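Local atomic coordinates of putative Glycerophosphoryl diester phosphodiesterase (Silicibacter pomeroyi, PDB entry 3L12), a protein that belongs to the glycerophosphoryl diester phosphodiesterase family, folds as a TIM barrel and binds a magnesium ion through three acidic side chains. Residues L147-S152 with S206-L211; R182-S187 with G246-P251. All coordinates share one frame; numbering follows the deposited sequence.

Interaction 1 (L147-S152 with S206-L211); sequences LLELKS and SYLSQL. With MG (magnesium ion), chain C.
The carboxylate of Glu149 has the CD1 methyl of Leu208 over one face: CD1 stands about 3.5 Å above the plane of the group, 3.6 Å from Glu149 CD. The same methyl is 3.6 Å from Glu149 OE2, so the leucine branch covers the carboxylate carbon and the oxygen that does not hold the metal. The magnesium ion is bound by Glu149 OE1 at 2.0 Å and lies slightly to the other side of the plane. The attachment is monodentate, since Glu149 OE2 stays 3.9 Å from the magnesium. An extended chain with CG anti to the backbone N (chi1 -169°) carries the carboxylate to the ion, and the Leu208 side chain meets it at about a right angle, methyl against carboxylate. Two waters, with Glu50 and Asp52, contribute to the remaining coordination.

A second, smaller touch lies further back along the strands. Leu147 CD1 approaches Ser206 OG at 3.9 Å, a van der Waals contact; the hydroxyl is hydrogen-bonded to His186 ND1. No hydrogen bond joins the two segments, and the nearest alpha carbons, those of Leu147 and Ser206, are 8.1 Å apart.

That separation reflects the barrel. Strands 145-150 and 205-209 are both paired in parallel with strand 183-187, which runs between them, and the four touching residues meet on the interior side. On its other flank strand 145-150 pairs with strand 48-55, the source of Glu50 and Asp52, while strand 205-209 adjoins strand 248-251.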
ATOM      1  N   LEU A 147      -9.862  17.226  -0.868  1.00  8.14           N
ATOM      2  CA  LEU A 147     -10.290  17.869   0.346  1.00 10.07           C
ATOM      3  C   LEU A 147      -8.988  18.513   0.853  1.00  9.01           C
ATOM      4  O   LEU A 147      -8.148  17.879   1.491  1.00  8.70           O
ATOM      5  CB  LEU A 147     -10.835  16.793   1.271  1.00 12.09           C
ATOM      6  CG  LEU A 147     -11.725  17.145   2.404  1.00 13.27           C
ATOM      7  CD1 LEU A 147     -13.009  17.958   1.934  1.00 13.91           C
ATOM      8  CD2 LEU A 147     -12.127  15.878   3.129  1.00 13.08           C
ATOM      9  N   LEU A 148      -8.818  19.785   0.499  1.00  8.17           N
ATOM     10  CA  LEU A 148      -7.585  20.530   0.744  1.00  7.89           C
ATOM     11  C   LEU A 148      -7.709  21.257   2.069  1.00  7.33           C
ATOM     12  O   LEU A 148      -8.438  22.256   2.223  1.00  8.05           O
ATOM     13  CB  LEU A 148      -7.347  21.456  -0.444  1.00  8.67           C
ATOM     14  CG  LEU A 148      -6.043  22.213  -0.521  1.00  7.72           C
ATOM     15  CD1 LEU A 148      -5.917  22.751  -1.939  1.00 10.17           C
ATOM     16  CD2 LEU A 148      -5.889  23.327   0.551  1.00  7.69           C
ATOM     17  N   GLU A 149      -7.021  20.711   3.066  1.00  6.17           N
ATOM     18  CA  GLU A 149      -7.096  21.269   4.433  1.00  6.42           C
ATOM     19  C   GLU A 149      -6.097  22.429   4.546  1.00  7.35           C
ATOM     20  O   GLU A 149      -4.871  22.213   4.533  1.00  7.96           O
ATOM     21  CB  GLU A 149      -6.846  20.236   5.527  1.00  6.50           C
ATOM     22  CG  GLU A 149      -7.204  20.814   6.893  1.00  7.41           C
ATOM     23  CD  GLU A 149      -6.921  19.954   8.101  1.00  8.93           C
ATOM     24  OE1 GLU A 149      -6.840  18.729   8.001  1.00  7.72           O
ATOM     25  OE2 GLU A 149      -6.850  20.567   9.225  1.00 10.10           O
ATOM     26  N   LEU A 150      -6.618  23.644   4.671  1.00  8.12           N
ATOM     27  CA  LEU A 150      -5.776  24.798   4.952  1.00  9.50           C
ATOM     28  C   LEU A 150      -5.470  24.798   6.453  1.00 10.66           C
ATOM     29  O   LEU A 150      -6.409  24.861   7.256  1.00  9.67           O
ATOM     30  CB  LEU A 150      -6.487  26.073   4.573  1.00 10.45           C
ATOM     31  CG  LEU A 150      -6.664  26.308   3.055  1.00 10.68           C
ATOM     32  CD1 LEU A 150      -7.995  25.739   2.646  1.00 11.89           C
ATOM     33  CD2 LEU A 150      -6.571  27.768   2.676  1.00 13.80           C
ATOM     34  N   LYS A 151      -4.180  24.699   6.795  1.00 12.83           N
ATOM     35  CA  LYS A 151      -3.676  24.615   8.191  1.00 16.38           C
ATOM     36  C   LYS A 151      -2.986  25.937   8.464  1.00 18.48           C
ATOM     37  O   LYS A 151      -1.851  26.205   8.032  1.00 17.93           O
ATOM     38  CB  LYS A 151      -2.743  23.410   8.386  1.00 19.88           C
ATOM     39  CG  LYS A 151      -2.325  23.112   9.839  1.00 24.84           C
ATOM     40  CD  LYS A 151      -3.513  22.480  10.569  1.00 26.39           C
ATOM     41  CE  LYS A 151      -3.146  21.724  11.838  1.00 28.45           C
ATOM     42  NZ  LYS A 151      -3.216  22.652  12.999  1.00 28.61           N
ATOM     43  N   SER A 152      -3.717  26.813   9.131  1.00 19.44           N
ATOM     44  CA  SER A 152      -3.168  28.109   9.514  1.00 20.29           C
ATOM     45  C   SER A 152      -2.249  27.950  10.751  1.00 20.89           C
ATOM     46  O   SER A 152      -2.398  27.005  11.549  1.00 23.09           O
ATOM     47  CB  SER A 152      -4.308  29.054   9.824  1.00 21.29           C
ATOM     48  OG  SER A 152      -5.196  28.383  10.681  1.00 21.83           O
ATOM     49  N   SER A 206     -15.652  23.483   3.348  1.00  8.43           N
ATOM     50  CA  SER A 206     -15.872  22.341   4.233  1.00  8.73           C
ATOM     51  C   SER A 206     -15.341  22.635   5.633  1.00  8.16           C
ATOM     52  O   SER A 206     -14.183  22.980   5.807  1.00  7.46           O
ATOM     53  CB  SER A 206     -15.138  21.151   3.626  1.00  9.62           C
ATOM     54  OG  SER A 206     -15.152  20.039   4.476  1.00  9.49           O
ATOM     55  N   TYR A 207     -16.215  22.476   6.630  1.00  7.53           N
ATOM     56  CA  TYR A 207     -15.987  22.894   8.011  1.00  8.72           C
ATOM     57  C   TYR A 207     -15.710  21.714   8.945  1.00  7.80           C
ATOM     58  O   TYR A 207     -16.615  20.898   9.216  1.00 10.90           O
ATOM     59  CB  TYR A 207     -17.230  23.646   8.482  1.00  9.75           C
ATOM     60  CG  TYR A 207     -17.361  25.072   7.916  1.00  9.55           C
ATOM     61  CD1 TYR A 207     -17.620  25.308   6.557  1.00  9.80           C
ATOM     62  CD2 TYR A 207     -17.278  26.181   8.747  1.00  9.92           C
ATOM     63  CE1 TYR A 207     -17.759  26.608   6.070  1.00  9.40           C
ATOM     64  CE2 TYR A 207     -17.410  27.503   8.249  1.00 10.53           C
ATOM     65  CZ  TYR A 207     -17.618  27.704   6.910  1.00 10.67           C
ATOM     66  OH  TYR A 207     -17.716  28.988   6.390  1.00 10.21           O
ATOM     67  N   LEU A 208     -14.469  21.601   9.369  1.00  7.57           N
ATOM     68  CA  LEU A 208     -14.040  20.606  10.316  1.00  8.58           C
ATOM     69  C   LEU A 208     -14.544  20.993  11.693  1.00  9.34           C
ATOM     70  O   LEU A 208     -14.555  22.201  12.074  1.00  9.48           O
ATOM     71  CB  LEU A 208     -12.509  20.532  10.398  1.00  9.34           C
ATOM     72  CG  LEU A 208     -11.895  19.800   9.222  1.00  7.95           C
ATOM     73  CD1 LEU A 208     -10.394  20.097   9.012  1.00  8.46           C
ATOM     74  CD2 LEU A 208     -12.109  18.297   9.491  1.00  9.27           C
ATOM     75  N   SER A 209     -14.880  19.981  12.480  1.00  9.44           N
ATOM     76  CA  SER A 209     -15.199  20.195  13.900  1.00 10.92           C
ATOM     77  C   SER A 209     -14.717  18.986  14.711  1.00 11.76           C
ATOM     78  O   SER A 209     -14.619  17.855  14.195  1.00 11.96           O
ATOM     79  CB  SER A 209     -16.700  20.417  14.115  1.00 10.52           C
ATOM     80  OG  SER A 209     -17.425  19.254  13.742  1.00 10.43           O
ATOM     81  N   GLN A 210     -14.382  19.233  15.963  1.00 12.90           N
ATOM     82  CA  GLN A 210     -13.993  18.180  16.902  1.00 14.52           C
ATOM     83  C   GLN A 210     -14.306  18.697  18.329  1.00 15.97           C
ATOM     84  O   GLN A 210     -13.779  19.725  18.742  1.00 14.82           O
ATOM     85  CB  GLN A 210     -12.533  17.792  16.748  1.00 16.32           C
ATOM     86  CG  GLN A 210     -12.107  16.673  17.721  1.00 17.43           C
ATOM     87  CD  GLN A 210     -10.708  16.258  17.533  1.00 18.43           C
ATOM     88  OE1 GLN A 210      -9.830  17.091  17.305  1.00 22.18           O
ATOM     89  NE2 GLN A 210     -10.454  14.963  17.624  1.00 18.83           N
ATOM     90  N   LEU A 211     -15.173  18.005  19.052  1.00 16.65           N
ATOM     91  CA  LEU A 211     -15.583  18.457  20.395  1.00 16.87           C
ATOM     92  C   LEU A 211     -14.441  18.255  21.355  1.00 20.21           C
ATOM     93  O   LEU A 211     -13.648  17.315  21.193  1.00 19.61           O
ATOM     94  CB  LEU A 211     -16.809  17.706  20.867  1.00 16.70           C
ATOM     95  CG  LEU A 211     -18.084  17.916  20.037  1.00 16.37           C
ATOM     96  CD1 LEU A 211     -19.208  17.047  20.565  1.00 18.87           C
ATOM     97  CD2 LEU A 211     -18.515  19.331  19.995  1.00 19.26           C
TER
HETATM   98 MG    MG C 313      -5.814  17.090   7.666  1.00 11.99          MG
HETATM   99  O   HOH W   1      -4.886  17.210   9.584  1.00  8.36           O
HETATM  100  O   HOH W   2      -4.602  15.462   7.218  1.00  6.36           O

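Interaction 2 (R182-S187 with G246-P251); sequences RTVMHS and GQLWCP
Segments 182-187 and 246-251 belong to parallel barrel strands separated by strand 205-209, and their nearest alpha carbons, His186 and Leu248, lie 8.6 Å apart, leaving the contact to side chains. The valine branch that a chi1 of 180° sets anti to the backbone N, Val184 CG1, meets Leu248 CD1 at 3.9 Å, methyl against methyl, with the two side chains crossing obliquely.

Two residues further along each strand, the thiol of Cys250 comes up to the rim of the His186 imidazole. Its SG is 3.7 Å from His186 CE1 and 4.7 Å from the ring centroid, 79° off the ring normal, so the sulfur sits at the edge and not over a face. Cys250 CB reaches the same corner in the plane of the ring, 3.9 Å from His186 CE1.

No hydrogen bond crosses between the segments. The sulfur packs chiefly on the carbon between the two ring nitrogens, and both nitrogens have polar partners beyond this contact: ND1 is hydrogen-bonded to Ser206 OG, NE2 to an unidentified ligand. Bonds at both nitrogens would limit rotation of the imidazole, while the thiol supplies a soft, polarisable neighbour at its edge.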
ATOM      1  N   ARG A 182     -12.224  19.860  -9.032  1.00 11.03           N
ATOM      2  CA  ARG A 182     -12.026  18.800  -8.047  1.00  9.80           C
ATOM      3  C   ARG A 182     -11.707  19.273  -6.642  1.00  9.86           C
ATOM      4  O   ARG A 182     -11.642  18.446  -5.718  1.00 10.87           O
ATOM      5  CB  ARG A 182     -10.837  17.956  -8.494  1.00 11.76           C
ATOM      6  CG  ARG A 182     -11.075  17.107  -9.750  1.00 13.43           C
ATOM      7  CD  ARG A 182     -12.029  16.002  -9.437  1.00 15.30           C
ATOM      8  NE  ARG A 182     -12.049  15.063 -10.540  1.00 18.20           N
ATOM      9  CZ  ARG A 182     -12.832  15.182 -11.591  1.00 22.32           C
ATOM     10  NH1 ARG A 182     -13.674  16.191 -11.683  1.00 22.12           N
ATOM     11  NH2 ARG A 182     -12.771  14.282 -12.567  1.00 25.43           N
ATOM     12  N   THR A 183     -11.571  20.570  -6.422  1.00  8.76           N
ATOM     13  CA  THR A 183     -11.099  21.068  -5.138  1.00  8.25           C
ATOM     14  C   THR A 183     -12.161  21.634  -4.192  1.00  8.26           C
ATOM     15  O   THR A 183     -13.003  22.434  -4.567  1.00  8.46           O
ATOM     16  CB  THR A 183     -10.057  22.183  -5.387  1.00  9.62           C
ATOM     17  OG1 THR A 183      -8.985  21.657  -6.188  1.00 11.00           O
ATOM     18  CG2 THR A 183      -9.516  22.735  -4.046  1.00 10.21           C
ATOM     19  N   VAL A 184     -12.029  21.208  -2.937  1.00  8.41           N
ATOM     20  CA  VAL A 184     -12.844  21.662  -1.848  1.00  8.38           C
ATOM     21  C   VAL A 184     -11.949  22.291  -0.803  1.00  7.96           C
ATOM     22  O   VAL A 184     -10.970  21.685  -0.376  1.00  9.36           O
ATOM     23  CB  VAL A 184     -13.628  20.498  -1.204  1.00  9.80           C
ATOM     24  CG1 VAL A 184     -14.493  20.990  -0.036  1.00 10.43           C
ATOM     25  CG2 VAL A 184     -14.467  19.797  -2.242  1.00 10.88           C
HETATM   26  N   MSE A 185     -12.272  23.514  -0.392  1.00  6.70           N
HETATM   27  CA  MSE A 185     -11.505  24.236   0.600  1.00  6.73           C
HETATM   28  C   MSE A 185     -12.016  23.833   1.994  1.00  7.39           C
HETATM   29  O   MSE A 185     -13.167  24.007   2.297  1.00  8.42           O
HETATM   30  CB  MSE A 185     -11.599  25.722   0.312  1.00  7.41           C
HETATM   31  CG  MSE A 185     -11.099  26.082  -1.097  1.00  9.04           C
HETATM   32 SE   MSE A 185      -9.211  25.935  -1.392  0.75  7.62          SE
HETATM   33  CE  MSE A 185      -8.697  27.681  -0.873  1.00 13.55           C
ATOM     34  N   HIS A 186     -11.117  23.307   2.827  1.00  7.64           N
ATOM     35  CA  HIS A 186     -11.446  22.564   4.052  1.00  7.18           C
ATOM     36  C   HIS A 186     -10.612  23.060   5.219  1.00  7.27           C
ATOM     37  O   HIS A 186      -9.408  23.247   5.050  1.00  7.54           O
ATOM     38  CB  HIS A 186     -11.165  21.095   3.659  1.00  7.36           C
ATOM     39  CG  HIS A 186     -11.307  20.044   4.710  1.00  7.65           C
ATOM     40  ND1 HIS A 186     -12.525  19.593   5.178  1.00  8.81           N
ATOM     41  CD2 HIS A 186     -10.366  19.231   5.259  1.00  9.04           C
ATOM     42  CE1 HIS A 186     -12.315  18.588   6.019  1.00 10.24           C
ATOM     43  NE2 HIS A 186     -11.020  18.346   6.078  1.00  9.74           N
ATOM     44  N   SER A 187     -11.223  23.286   6.392  1.00  6.56           N
ATOM     45  CA  SER A 187     -10.450  23.782   7.517  1.00  7.07           C
ATOM     46  C   SER A 187     -11.160  23.753   8.846  1.00  8.30           C
ATOM     47  O   SER A 187     -12.391  23.810   8.917  1.00  7.96           O
ATOM     48  CB  SER A 187     -10.082  25.278   7.238  1.00  8.19           C
ATOM     49  OG  SER A 187      -8.977  25.724   8.028  1.00  8.90           O
ATOM     50  N   GLY A 246     -21.224  27.147   4.564  1.00 12.29           N
ATOM     51  CA  GLY A 246     -20.490  25.936   4.144  1.00 11.22           C
ATOM     52  C   GLY A 246     -21.361  24.936   3.387  1.00 10.85           C
ATOM     53  O   GLY A 246     -22.606  24.918   3.557  1.00 10.63           O
ATOM     54  N   GLN A 247     -20.695  24.111   2.574  1.00  9.01           N
ATOM     55  CA  GLN A 247     -21.337  23.023   1.844  1.00  8.85           C
ATOM     56  C   GLN A 247     -21.145  21.656   2.532  1.00  8.10           C
ATOM     57  O   GLN A 247     -21.954  20.762   2.325  1.00  9.22           O
ATOM     58  CB  GLN A 247     -20.816  22.933   0.424  1.00  9.64           C
ATOM     59  CG  GLN A 247     -21.376  23.976  -0.525  1.00 10.61           C
ATOM     60  CD  GLN A 247     -20.987  25.391  -0.138  1.00 10.05           C
ATOM     61  OE1 GLN A 247     -19.821  25.688   0.073  1.00 10.12           O
ATOM     62  NE2 GLN A 247     -21.988  26.280  -0.037  1.00  9.73           N
ATOM     63  N   LEU A 248     -20.073  21.515   3.303  1.00  9.85           N
ATOM     64  CA  LEU A 248     -19.772  20.251   4.016  1.00  9.36           C
ATOM     65  C   LEU A 248     -19.519  20.520   5.496  1.00 10.39           C
ATOM     66  O   LEU A 248     -18.940  21.550   5.885  1.00  9.28           O
ATOM     67  CB  LEU A 248     -18.537  19.581   3.448  1.00 11.18           C
ATOM     68  CG  LEU A 248     -18.460  19.104   2.001  1.00 12.08           C
ATOM     69  CD1 LEU A 248     -18.101  20.274   1.157  1.00 15.36           C
ATOM     70  CD2 LEU A 248     -17.403  17.947   1.855  1.00 14.99           C
ATOM     71  N   TRP A 249     -19.930  19.551   6.312  1.00 10.34           N
ATOM     72  CA  TRP A 249     -19.642  19.538   7.731  1.00  9.21           C
ATOM     73  C   TRP A 249     -18.850  18.283   7.946  1.00  7.84           C
ATOM     74  O   TRP A 249     -19.292  17.206   7.543  1.00  8.21           O
ATOM     75  CB  TRP A 249     -20.921  19.492   8.571  1.00  8.85           C
ATOM     76  CG  TRP A 249     -20.653  19.292  10.055  1.00  9.77           C
ATOM     77  CD1 TRP A 249     -19.683  19.864  10.808  1.00 11.63           C
ATOM     78  CD2 TRP A 249     -21.427  18.477  10.947  1.00 10.58           C
ATOM     79  NE1 TRP A 249     -19.771  19.416  12.137  1.00 11.70           N
ATOM     80  CE2 TRP A 249     -20.832  18.565  12.230  1.00 11.90           C
ATOM     81  CE3 TRP A 249     -22.528  17.634  10.766  1.00 12.37           C
ATOM     82  CZ2 TRP A 249     -21.327  17.869  13.330  1.00 12.36           C
ATOM     83  CZ3 TRP A 249     -23.011  16.937  11.853  1.00 13.49           C
ATOM     84  CH2 TRP A 249     -22.391  17.049  13.116  1.00 12.89           C
ATOM     85  N   CYS A 250     -17.680  18.398   8.559  1.00  9.07           N
ATOM     86  CA  CYS A 250     -16.766  17.270   8.738  1.00  7.20           C
ATOM     87  C   CYS A 250     -16.413  17.077  10.182  1.00  9.20           C
ATOM     88  O   CYS A 250     -15.377  17.491  10.657  1.00  8.64           O
ATOM     89  CB  CYS A 250     -15.480  17.411   7.913  1.00  7.91           C
ATOM     90  SG  CYS A 250     -15.835  17.422   6.123  1.00 11.57           S
ATOM     91  N   PRO A 251     -17.317  16.435  10.921  1.00 11.41           N
ATOM     92  CA  PRO A 251     -17.066  16.157  12.325  1.00 12.33           C
ATOM     93  C   PRO A 251     -16.220  14.938  12.605  1.00 11.95           C
ATOM     94  O   PRO A 251     -16.264  13.916  11.863  1.00 13.43           O
ATOM     95  CB  PRO A 251     -18.449  15.877  12.864  1.00 12.15           C
ATOM     96  CG  PRO A 251     -19.156  15.226  11.700  1.00 11.48           C
ATOM     97  CD  PRO A 251     -18.618  15.922  10.467  1.00 11.24           C
TER

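The segments of interactions 1 and 2 alternate along the chain and come from four successive barrel strands, 145-150, 183-187, 205-209 and 248-251; the contact centres are 7 Å apart. Ser206 is the main joint: its backbone N lies 2.7 Å from Met185 O, a probable hydrogen bond between neighbouring strands, and its OG is hydrogen-bonded to His186 ND1 at 2.8 Å. Ser206 OG additionally packs 3.2 Å from Cys250 SG. The joint leads to the metal site: the nearest atom of the His186 side chain is about 6 Å from the magnesium, and the side chains of Glu149 and His186 each come to about 3 Å (nearest atoms) from the unidentified ligand, consistent with one shared pocket inside the barrel.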